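Local coordinates for protein sensory transduction histidine kinase, putative (PDB 5BWJ) that forms the periplasmic, Venus-flytrap-fold sensor domain of the hybrid histidine kinase Hk1, which probably detects small molecules and signals through histidine phosphorylation, at residues 6-11 with 37-42; 142-147 with 164-169; 187-192 with 204-209. All coordinates share one frame; numbering follows the deposited sequence.

Contact 1 (6-11 with 37-42); sequences DIFKFK and DKWAKD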
loop_
_atom_site.group_PDB
_atom_site.type_symbol
_atom_site.label_atom_id
_atom_site.label_comp_id
_atom_site.label_asym_id
_atom_site.label_seq_id
_atom_site.Cartn_x
_atom_site.Cartn_y
_atom_site.Cartn_z
ATOM N N ASP B 6 6.756 -26.116 18.626
ATOM C CA ASP B 6 5.337 -26.031 18.299
ATOM C C ASP B 6 5.125 -25.783 16.811
ATOM O O ASP B 6 6.024 -25.305 16.117
ATOM C CB ASP B 6 4.670 -24.913 19.105
ATOM C CG ASP B 6 4.761 -25.136 20.601
ATOM O OD1 ASP B 6 4.663 -26.303 21.039
ATOM O OD2 ASP B 6 4.929 -24.144 21.339
ATOM N N ILE B 7 3.926 -26.106 16.333
ATOM C CA ILE B 7 3.548 -25.866 14.945
ATOM C C ILE B 7 2.231 -25.091 14.902
ATOM O O ILE B 7 1.280 -25.435 15.601
ATOM C CB ILE B 7 3.423 -27.190 14.158
ATOM C CG1 ILE B 7 2.907 -26.926 12.741
ATOM C CG2 ILE B 7 2.513 -28.175 14.890
ATOM C CD1 ILE B 7 3.059 -28.109 11.807
ATOM N N PHE B 8 2.192 -24.033 14.094
ATOM C CA PHE B 8 1.020 -23.162 14.015
ATOM C C PHE B 8 0.549 -22.982 12.578
ATOM O O PHE B 8 1.353 -22.882 11.653
ATOM C CB PHE B 8 1.325 -21.798 14.638
ATOM C CG PHE B 8 1.648 -21.861 16.103
ATOM C CD1 PHE B 8 0.652 -22.097 17.036
ATOM C CD2 PHE B 8 2.947 -21.682 16.549
ATOM C CE1 PHE B 8 0.944 -22.159 18.386
ATOM C CE2 PHE B 8 3.247 -21.740 17.898
ATOM C CZ PHE B 8 2.244 -21.980 18.817
ATOM N N LYS B 9 -0.768 -22.935 12.407
ATOM C CA LYS B 9 -1.377 -22.790 11.092
ATOM C C LYS B 9 -1.809 -21.348 10.849
ATOM O O LYS B 9 -2.529 -20.760 11.658
ATOM C CB LYS B 9 -2.574 -23.733 10.962
ATOM C CG LYS B 9 -3.192 -23.787 9.578
ATOM C CD LYS B 9 -4.245 -24.883 9.505
ATOM C CE LYS B 9 -4.792 -25.050 8.099
ATOM N NZ LYS B 9 -5.761 -26.179 8.013
ATOM N N PHE B 10 -1.352 -20.783 9.736
ATOM C CA PHE B 10 -1.772 -19.456 9.305
ATOM C C PHE B 10 -2.695 -19.566 8.098
ATOM O O PHE B 10 -2.342 -20.180 7.090
ATOM C CB PHE B 10 -0.558 -18.587 8.967
ATOM C CG PHE B 10 0.189 -18.089 10.175
ATOM C CD1 PHE B 10 -0.046 -16.821 10.677
ATOM C CD2 PHE B 10 1.123 -18.891 10.807
ATOM C CE1 PHE B 10 0.640 -16.358 11.789
ATOM C CE2 PHE B 10 1.811 -18.437 11.918
ATOM C CZ PHE B 10 1.569 -17.164 12.409
ATOM N N LYS B 11 -3.884 -18.984 8.211
ATOM C CA LYS B 11 -4.833 -18.958 7.102
ATOM C C LYS B 11 -4.850 -17.586 6.439
ATOM O O LYS B 11 -5.265 -16.596 7.045
ATOM C CB LYS B 11 -6.238 -19.330 7.578
ATOM C CG LYS B 11 -6.447 -20.826 7.753
ATOM C CD LYS B 11 -7.917 -21.157 7.943
ATOM C CE LYS B 11 -8.142 -22.649 8.092
ATOM N NZ LYS B 11 -7.718 -23.415 6.887
ATOM N N ASP B 37 8.304 -16.747 8.301
ATOM C CA ASP B 37 9.494 -17.542 8.588
ATOM C C ASP B 37 10.358 -16.859 9.646
ATOM O O ASP B 37 10.954 -17.523 10.491
ATOM C CB ASP B 37 10.310 -17.778 7.315
ATOM C CG ASP B 37 9.662 -18.786 6.379
ATOM O OD1 ASP B 37 8.936 -19.679 6.864
ATOM O OD2 ASP B 37 9.884 -18.689 5.154
ATOM N N LYS B 38 10.424 -15.533 9.596
ATOM C CA LYS B 38 11.173 -14.777 10.594
ATOM C C LYS B 38 10.501 -14.878 11.958
ATOM O O LYS B 38 11.159 -15.154 12.964
ATOM C CB LYS B 38 11.303 -13.309 10.181
ATOM C CG LYS B 38 12.335 -13.054 9.098
ATOM C CD LYS B 38 12.620 -11.570 8.960
ATOM C CE LYS B 38 13.843 -11.314 8.103
ATOM N NZ LYS B 38 14.287 -9.898 8.200
ATOM N N TRP B 39 9.192 -14.651 11.985
ATOM C CA TRP B 39 8.418 -14.759 13.217
ATOM C C TRP B 39 8.558 -16.150 13.821
ATOM O O TRP B 39 8.622 -16.306 15.041
ATOM C CB TRP B 39 6.943 -14.449 12.951
ATOM C CG TRP B 39 6.055 -14.661 14.146
ATOM C CD1 TRP B 39 5.684 -13.726 15.069
ATOM C CD2 TRP B 39 5.423 -15.887 14.540
ATOM N NE1 TRP B 39 4.863 -14.293 16.014
ATOM C CE2 TRP B 39 4.688 -15.619 15.713
ATOM C CE3 TRP B 39 5.410 -17.183 14.017
ATOM C CZ2 TRP B 39 3.948 -16.600 16.370
ATOM C CZ3 TRP B 39 4.673 -18.154 14.670
ATOM C CH2 TRP B 39 3.954 -17.858 15.834
ATOM N N ALA B 40 8.610 -17.157 12.957
ATOM C CA ALA B 40 8.676 -18.546 13.392
ATOM C C ALA B 40 9.978 -18.823 14.128
ATOM O O ALA B 40 9.994 -19.520 15.144
ATOM C CB ALA B 40 8.534 -19.478 12.198
ATOM N N LYS B 41 11.069 -18.266 13.610
ATOM C CA LYS B 41 12.391 -18.475 14.187
ATOM C C LYS B 41 12.478 -17.935 15.611
ATOM O O LYS B 41 12.996 -18.605 16.502
ATOM C CB LYS B 41 13.460 -17.818 13.312
ATOM N N ASP B 42 11.970 -16.725 15.824
ATOM C CA ASP B 42 12.041 -16.091 17.137
ATOM C C ASP B 42 11.124 -16.762 18.154
ATOM O O ASP B 42 11.410 -16.751 19.351
ATOM C CB ASP B 42 11.690 -14.604 17.035
ATOM C CG ASP B 42 12.802 -13.779 16.413
ATOM O OD1 ASP B 42 13.899 -14.327 16.176
ATOM O OD2 ASP B 42 12.582 -12.574 16.174
#
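Phe8 and Phe10 of strand 6-11 face Trp39 of helix 37-42 across a wide backbone gap: the closest CA atoms, those of Phe8 and Ala40, are 9.0 Å apart, so aromatic side chains span the distance. The indole reaches out from the helix with its CG anti to the backbone N (chi1 175°), which puts its six-membered ring among the phenylalanines. Phe10 comes in edge first. Its CZ stands over one face of the indole, off-centre toward the rim and 4.0 Å from Trp39 CZ3. The ring planes stand at 81°, a T-shaped stack with Phe10 giving the edge; the centroids of the Phe10 ring and the indole six-membered ring lie 5.5 Å apart. Phe8 uses another part of the same indole: its CD2 meets the outer corner, Trp39 CH2, at 4.0 Å, close to the plane of the indole. One residue of the helix thus receives two alternate residues of the strand, Phe8 at its edge and Phe10 on its face. NE1 of the indole is hydrogen-bonded to the backbone O of Asn203. Strand 6-13, helix 32-42 and the adjacent parallel strand 45-52 make a beta-alpha-beta crossover, with strand 65-69 on the other side of 6-13. The helix packs on this sheet, Ala40 and Phe10 both touching Ile47; Ile198 of helix 197-200 and Leu202 adjoin Phe8.

Contact 2 (142-147 with 164-169); sequences ELVLAL and YIANNF. With NO3 (nitrate ion), chain F.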
loop_
_atom_site.group_PDB
_atom_site.type_symbol
_atom_site.label_atom_id
_atom_site.label_comp_id
_atom_site.label_asym_id
_atom_site.label_seq_id
_atom_site.Cartn_x
_atom_site.Cartn_y
_atom_site.Cartn_z
ATOM N N GLU B 142 -14.141 -12.348 -7.076
ATOM C CA GLU B 142 -15.552 -12.323 -7.439
ATOM C C GLU B 142 -16.047 -10.887 -7.553
ATOM O O GLU B 142 -16.822 -10.556 -8.451
ATOM C CB GLU B 142 -16.384 -13.084 -6.406
ATOM C CG GLU B 142 -17.889 -13.002 -6.631
ATOM C CD GLU B 142 -18.674 -13.722 -5.555
ATOM O OE1 GLU B 142 -18.106 -14.629 -4.910
ATOM O OE2 GLU B 142 -19.857 -13.376 -5.346
ATOM N N LEU B 143 -15.591 -10.038 -6.637
ATOM C CA LEU B 143 -16.039 -8.653 -6.582
ATOM C C LEU B 143 -15.656 -7.891 -7.842
ATOM O O LEU B 143 -16.490 -7.218 -8.449
ATOM C CB LEU B 143 -15.455 -7.950 -5.354
ATOM C CG LEU B 143 -15.767 -6.455 -5.236
ATOM C CD1 LEU B 143 -17.271 -6.216 -5.199
ATOM C CD2 LEU B 143 -15.103 -5.865 -4.002
ATOM N N VAL B 144 -14.390 -7.992 -8.229
ATOM C CA VAL B 144 -13.898 -7.262 -9.388
ATOM C C VAL B 144 -14.511 -7.824 -10.671
ATOM O O VAL B 144 -14.733 -7.088 -11.634
ATOM C CB VAL B 144 -12.363 -7.312 -9.468
ATOM C CG1 VAL B 144 -11.868 -6.561 -10.686
ATOM C CG2 VAL B 144 -11.752 -6.705 -8.216
ATOM N N LEU B 145 -14.790 -9.123 -10.679
ATOM C CA LEU B 145 -15.430 -9.750 -11.829
ATOM C C LEU B 145 -16.839 -9.203 -12.032
ATOM O O LEU B 145 -17.290 -9.037 -13.166
ATOM C CB LEU B 145 -15.475 -11.270 -11.660
ATOM C CG LEU B 145 -14.165 -11.999 -11.966
ATOM C CD1 LEU B 145 -14.201 -13.418 -11.421
ATOM C CD2 LEU B 145 -13.898 -12.012 -13.464
ATOM N N ALA B 146 -17.528 -8.919 -10.931
ATOM C CA ALA B 146 -18.882 -8.381 -10.996
ATOM C C ALA B 146 -18.882 -7.011 -11.661
ATOM O O ALA B 146 -19.794 -6.679 -12.420
ATOM C CB ALA B 146 -19.489 -8.296 -9.604
ATOM N N LEU B 147 -17.854 -6.218 -11.373
ATOM C CA LEU B 147 -17.709 -4.903 -11.984
ATOM C C LEU B 147 -17.404 -5.047 -13.468
ATOM O O LEU B 147 -18.016 -4.386 -14.306
ATOM C CB LEU B 147 -16.602 -4.100 -11.293
ATOM C CG LEU B 147 -16.347 -2.695 -11.843
ATOM C CD1 LEU B 147 -17.552 -1.795 -11.611
ATOM C CD2 LEU B 147 -15.098 -2.088 -11.222
ATOM N N TYR B 164 -5.144 -3.968 -8.144
ATOM C CA TYR B 164 -4.175 -4.903 -8.697
ATOM C C TYR B 164 -4.857 -5.987 -9.526
ATOM O O TYR B 164 -4.466 -6.245 -10.664
ATOM C CB TYR B 164 -3.351 -5.560 -7.587
ATOM C CG TYR B 164 -2.655 -6.820 -8.052
ATOM C CD1 TYR B 164 -1.479 -6.755 -8.788
ATOM C CD2 TYR B 164 -3.184 -8.074 -7.775
ATOM C CE1 TYR B 164 -0.843 -7.904 -9.229
ATOM C CE2 TYR B 164 -2.555 -9.229 -8.210
ATOM C CZ TYR B 164 -1.385 -9.137 -8.936
ATOM O OH TYR B 164 -0.753 -10.281 -9.371
ATOM N N ILE B 165 -5.872 -6.621 -8.945
ATOM C CA ILE B 165 -6.559 -7.732 -9.596
ATOM C C ILE B 165 -7.172 -7.286 -10.918
ATOM O O ILE B 165 -6.963 -7.923 -11.947
ATOM C CB ILE B 165 -7.656 -8.327 -8.691
ATOM C CG1 ILE B 165 -7.031 -8.908 -7.422
ATOM C CG2 ILE B 165 -8.429 -9.428 -9.424
ATOM C CD1 ILE B 165 -8.033 -9.246 -6.340
ATOM N N ALA B 166 -7.924 -6.190 -10.883
ATOM C CA ALA B 166 -8.549 -5.652 -12.088
ATOM C C ALA B 166 -7.512 -5.333 -13.158
ATOM O O ALA B 166 -7.702 -5.638 -14.334
ATOM C CB ALA B 166 -9.349 -4.406 -11.755
ATOM N N ASN B 167 -6.409 -4.723 -12.736
ATOM C CA ASN B 167 -5.410 -4.215 -13.668
ATOM C C ASN B 167 -4.548 -5.315 -14.284
ATOM O O ASN B 167 -4.079 -5.178 -15.413
ATOM C CB ASN B 167 -4.514 -3.197 -12.958
ATOM C CG ASN B 167 -3.689 -2.370 -13.925
ATOM O OD1 ASN B 167 -4.162 -1.983 -14.992
ATOM N ND2 ASN B 167 -2.444 -2.094 -13.552
ATOM N N ASN B 168 -4.348 -6.403 -13.544
ATOM C CA ASN B 168 -3.455 -7.476 -13.975
ATOM C C ASN B 168 -4.169 -8.702 -14.550
ATOM O O ASN B 168 -3.592 -9.426 -15.363
ATOM C CB ASN B 168 -2.570 -7.910 -12.805
ATOM C CG ASN B 168 -1.478 -6.900 -12.494
ATOM O OD1 ASN B 168 -0.335 -7.048 -12.933
ATOM N ND2 ASN B 168 -1.826 -5.863 -11.741
ATOM N N PHE B 169 -5.413 -8.935 -14.131
ATOM C CA PHE B 169 -6.162 -10.117 -14.570
ATOM C C PHE B 169 -7.253 -9.798 -15.591
ATOM O O PHE B 169 -7.587 -10.641 -16.425
ATOM C CB PHE B 169 -6.800 -10.825 -13.370
ATOM C CG PHE B 169 -5.820 -11.563 -12.506
ATOM C CD1 PHE B 169 -5.216 -12.721 -12.961
ATOM C CD2 PHE B 169 -5.514 -11.108 -11.234
ATOM C CE1 PHE B 169 -4.317 -13.409 -12.169
ATOM C CE2 PHE B 169 -4.616 -11.792 -10.436
ATOM C CZ PHE B 169 -4.017 -12.945 -10.905
HETATM N N NO3 F . -1.070 -2.929 -10.437
HETATM O O1 NO3 F . -0.466 -3.321 -11.477
HETATM O O2 NO3 F . -0.528 -3.064 -9.302
HETATM O O3 NO3 F . -2.215 -2.402 -10.532
#
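Val144 points both its methyls at helix 164-169: with CG1 anti to the backbone N (chi1 179°), CG1 is aimed at Ala166 and CG2 at Ile165. On the far side of that helix, Asn167 also extends anti to its backbone N (chi1 -165°), and this brings its amide nitrogen to a nitrate ion that Asn168 ND2 meets too. The helices come close where alanine permits it, the CA atoms of Val144 and Ala166 being 6.2 Å apart. Val144 CG1 presses against Ala166 CB at 3.5 Å, tighter than a usual carbon-carbon contact, while Val144 CG2 meets a branch point, Ile165 CB, more loosely at 4.4 Å. Val144 also touches Leu162 and Ile155, the latter on strand 154-156, which separates helices 140-148 and 161-169 in sequence. Asn167 ND2 bonds nitrate O3 at 3.0 Å and makes a second hydrogen bond to O1. Asn168 ND2 gives one bond to nitrate O1, and another, 2.9 Å long and fairly straight (161°), to its own helix at Tyr164 O, which also accepts from Asn168 N. That bond restrains the amide rotation. Lys160 of the second subunit binds the anion too, so this polar side lies at the dimer contact. The chemistry therefore divides by face: apolar packing without a hydrogen bond joins the helices, and amide N-H groups with a partner lysine hold an anion probably from the crystallisation liquor.

Contact 3 (187-192 with 204-209); sequences NRVAIS and LDLFSY. With NO3 (nitrate ion), chain I.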
loop_
_atom_site.group_PDB
_atom_site.type_symbol
_atom_site.label_atom_id
_atom_site.label_comp_id
_atom_site.label_asym_id
_atom_site.label_seq_id
_atom_site.Cartn_x
_atom_site.Cartn_y
_atom_site.Cartn_z
ATOM N N ASN B 187 -5.502 -3.180 8.846
ATOM C CA ASN B 187 -5.484 -4.618 8.607
ATOM C C ASN B 187 -4.774 -5.316 9.761
ATOM O O ASN B 187 -3.581 -5.105 9.983
ATOM C CB ASN B 187 -4.801 -4.933 7.275
ATOM C CG ASN B 187 -5.492 -4.266 6.099
ATOM O OD1 ASN B 187 -6.556 -4.705 5.659
ATOM N ND2 ASN B 187 -4.891 -3.199 5.588
ATOM N N ARG B 188 -5.516 -6.141 10.493
ATOM C CA ARG B 188 -5.014 -6.743 11.724
ATOM C C ARG B 188 -4.917 -8.263 11.644
ATOM O O ARG B 188 -5.536 -8.899 10.791
ATOM C CB ARG B 188 -5.914 -6.360 12.902
ATOM C CG ARG B 188 -5.991 -4.867 13.191
ATOM C CD ARG B 188 -6.943 -4.594 14.347
ATOM N NE ARG B 188 -7.041 -3.172 14.672
ATOM C CZ ARG B 188 -6.238 -2.531 15.518
ATOM N NH1 ARG B 188 -5.256 -3.174 16.138
ATOM N NH2 ARG B 188 -6.416 -1.237 15.743
ATOM N N VAL B 189 -4.123 -8.832 12.546
ATOM C CA VAL B 189 -4.077 -10.273 12.744
ATOM C C VAL B 189 -5.232 -10.664 13.657
ATOM O O VAL B 189 -5.534 -9.954 14.616
ATOM C CB VAL B 189 -2.741 -10.725 13.367
ATOM C CG1 VAL B 189 -2.697 -12.239 13.511
ATOM C CG2 VAL B 189 -1.567 -10.235 12.529
ATOM N N ALA B 190 -5.875 -11.789 13.357
ATOM C CA ALA B 190 -7.034 -12.236 14.124
ATOM C C ALA B 190 -6.917 -13.704 14.516
ATOM O O ALA B 190 -6.445 -14.532 13.736
ATOM C CB ALA B 190 -8.310 -12.007 13.325
ATOM N N ILE B 191 -7.345 -14.008 15.738
ATOM C CA ILE B 191 -7.449 -15.383 16.209
ATOM C C ILE B 191 -8.858 -15.630 16.733
ATOM O O ILE B 191 -9.544 -14.699 17.160
ATOM C CB ILE B 191 -6.420 -15.696 17.318
ATOM C CG1 ILE B 191 -6.544 -14.692 18.470
ATOM C CG2 ILE B 191 -5.009 -15.684 16.744
ATOM C CD1 ILE B 191 -5.764 -15.082 19.709
ATOM N N SER B 192 -9.284 -16.887 16.688
ATOM C CA SER B 192 -10.616 -17.268 17.143
ATOM C C SER B 192 -10.816 -16.944 18.621
ATOM O O SER B 192 -9.854 -16.891 19.389
ATOM C CB SER B 192 -10.851 -18.760 16.900
ATOM O OG SER B 192 -12.111 -19.169 17.402
ATOM N N LEU B 204 1.734 -11.987 18.250
ATOM C CA LEU B 204 1.520 -11.983 16.806
ATOM C C LEU B 204 1.785 -10.613 16.186
ATOM O O LEU B 204 1.036 -10.160 15.319
ATOM C CB LEU B 204 0.091 -12.433 16.488
ATOM C CG LEU B 204 -0.278 -13.841 16.966
ATOM C CD1 LEU B 204 -1.736 -14.142 16.660
ATOM C CD2 LEU B 204 0.624 -14.888 16.331
ATOM N N ASP B 205 2.855 -9.962 16.628
ATOM C CA ASP B 205 3.254 -8.680 16.059
ATOM C C ASP B 205 4.129 -8.931 14.832
ATOM O O ASP B 205 5.350 -8.784 14.880
ATOM C CB ASP B 205 3.995 -7.829 17.097
ATOM C CG ASP B 205 4.110 -6.368 16.686
ATOM O OD1 ASP B 205 3.902 -6.060 15.492
ATOM O OD2 ASP B 205 4.409 -5.527 17.558
ATOM N N LEU B 206 3.491 -9.320 13.732
ATOM C CA LEU B 206 4.209 -9.649 12.508
ATOM C C LEU B 206 4.827 -8.406 11.880
ATOM O O LEU B 206 5.868 -8.483 11.229
ATOM C CB LEU B 206 3.272 -10.331 11.507
ATOM C CG LEU B 206 2.586 -11.607 11.995
ATOM C CD1 LEU B 206 1.613 -12.125 10.942
ATOM C CD2 LEU B 206 3.608 -12.678 12.347
ATOM N N PHE B 207 4.187 -7.261 12.084
ATOM C CA PHE B 207 4.650 -6.009 11.496
ATOM C C PHE B 207 6.034 -5.614 12.004
ATOM O O PHE B 207 6.806 -4.980 11.287
ATOM C CB PHE B 207 3.652 -4.886 11.787
ATOM C CG PHE B 207 4.093 -3.541 11.282
ATOM C CD1 PHE B 207 3.911 -3.192 9.955
ATOM C CD2 PHE B 207 4.690 -2.626 12.135
ATOM C CE1 PHE B 207 4.316 -1.955 9.486
ATOM C CE2 PHE B 207 5.097 -1.388 11.672
ATOM C CZ PHE B 207 4.910 -1.052 10.346
ATOM N N SER B 208 6.348 -5.993 13.238
ATOM C CA SER B 208 7.632 -5.642 13.835
ATOM C C SER B 208 8.793 -6.285 13.079
ATOM O O SER B 208 9.910 -5.768 13.090
ATOM C CB SER B 208 7.673 -6.062 15.306
ATOM O OG SER B 208 7.635 -7.472 15.435
ATOM N N TYR B 209 8.524 -7.409 12.420
ATOM C CA TYR B 209 9.554 -8.120 11.670
ATOM C C TYR B 209 9.841 -7.444 10.331
ATOM O O TYR B 209 10.709 -7.883 9.576
ATOM C CB TYR B 209 9.141 -9.578 11.465
ATOM C CG TYR B 209 9.113 -10.344 12.764
ATOM C CD1 TYR B 209 10.206 -11.094 13.173
ATOM C CD2 TYR B 209 8.006 -10.292 13.600
ATOM C CE1 TYR B 209 10.192 -11.785 14.367
ATOM C CE2 TYR B 209 7.982 -10.979 14.799
ATOM C CZ TYR B 209 9.077 -11.723 15.177
ATOM O OH TYR B 209 9.059 -12.409 16.369
HETATM N N NO3 I . -0.094 -9.326 19.412
HETATM O O1 NO3 I . 0.953 -9.038 18.764
HETATM O O2 NO3 I . -0.092 -10.305 20.215
HETATM O O3 NO3 I . -1.143 -8.637 19.258
#
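No flat group stands between Val189 and Ile191 of strand 187-192 and Leu204 and Leu206 of the facing turn; the flat groups lie at the margin. There the Tyr209 ring has Leu206 O at its edge, in its plane, and meets the Trp39 ring at about 70°. A planar nitrate sits at the other end, its O2 accepting a hydrogen bond from Leu204 N at 3.2 Å. Between these ends the side chains that meet are aliphatic. Leu204 CD1 rests against two strand side chains, 3.6 Å from Ile191 CG2 and 3.8 Å from Val189 CG1. Val189 has CG1 anti to its own nitrogen (chi1 -178°), and the second methyl, CG2, is thereby turned along the turn to Leu206 CD1, at 4.0 Å, and also lies against Leu204 O. The inverse gamma turn centred on Asp205, closed by a weak bond of 3.0 Å from Leu206 N to Leu204 O, brings both leucines to the same partner. Strand 184-192 runs antiparallel to 65-69 and 79-94, so the turn after helix 197-200 packs on that sheet, where Ile65 and Leu67, with Trp39 of helix 32-42, wall in the leucines. No hydrogen bond crosses from strand to turn: van der Waals packing of aliphatic side chains joins them, while Leu204 N bonds the nitrate, Ser208 OG bonds Asp205 O at 2.7 Å, and Asp205 OD1 is weakly bonded to Ser83 OG.

Contacts 1 and 3 belong together: their centres are about 12 Å apart and both pack against one beta sheet. Trp39 joins them, since its CD1 lies 3.6 Å from Leu206 CD2 and its CZ2 3.7 Å from Leu204 CD2, making one apolar core out of strand, helix and turn. Contact 2 is separate, on the opposite side of the chain's centre, about 31 Å from contact 1 and about 27 Å from contact 3 between centres, consistent with the two lobes of a Venus flytrap fold. It is the nearest of the three to the magnesium site at Glu29, without touching it: the Ile165 and Glu29 side chains are about 12 Å apart, and no magnesium is bound to this chain.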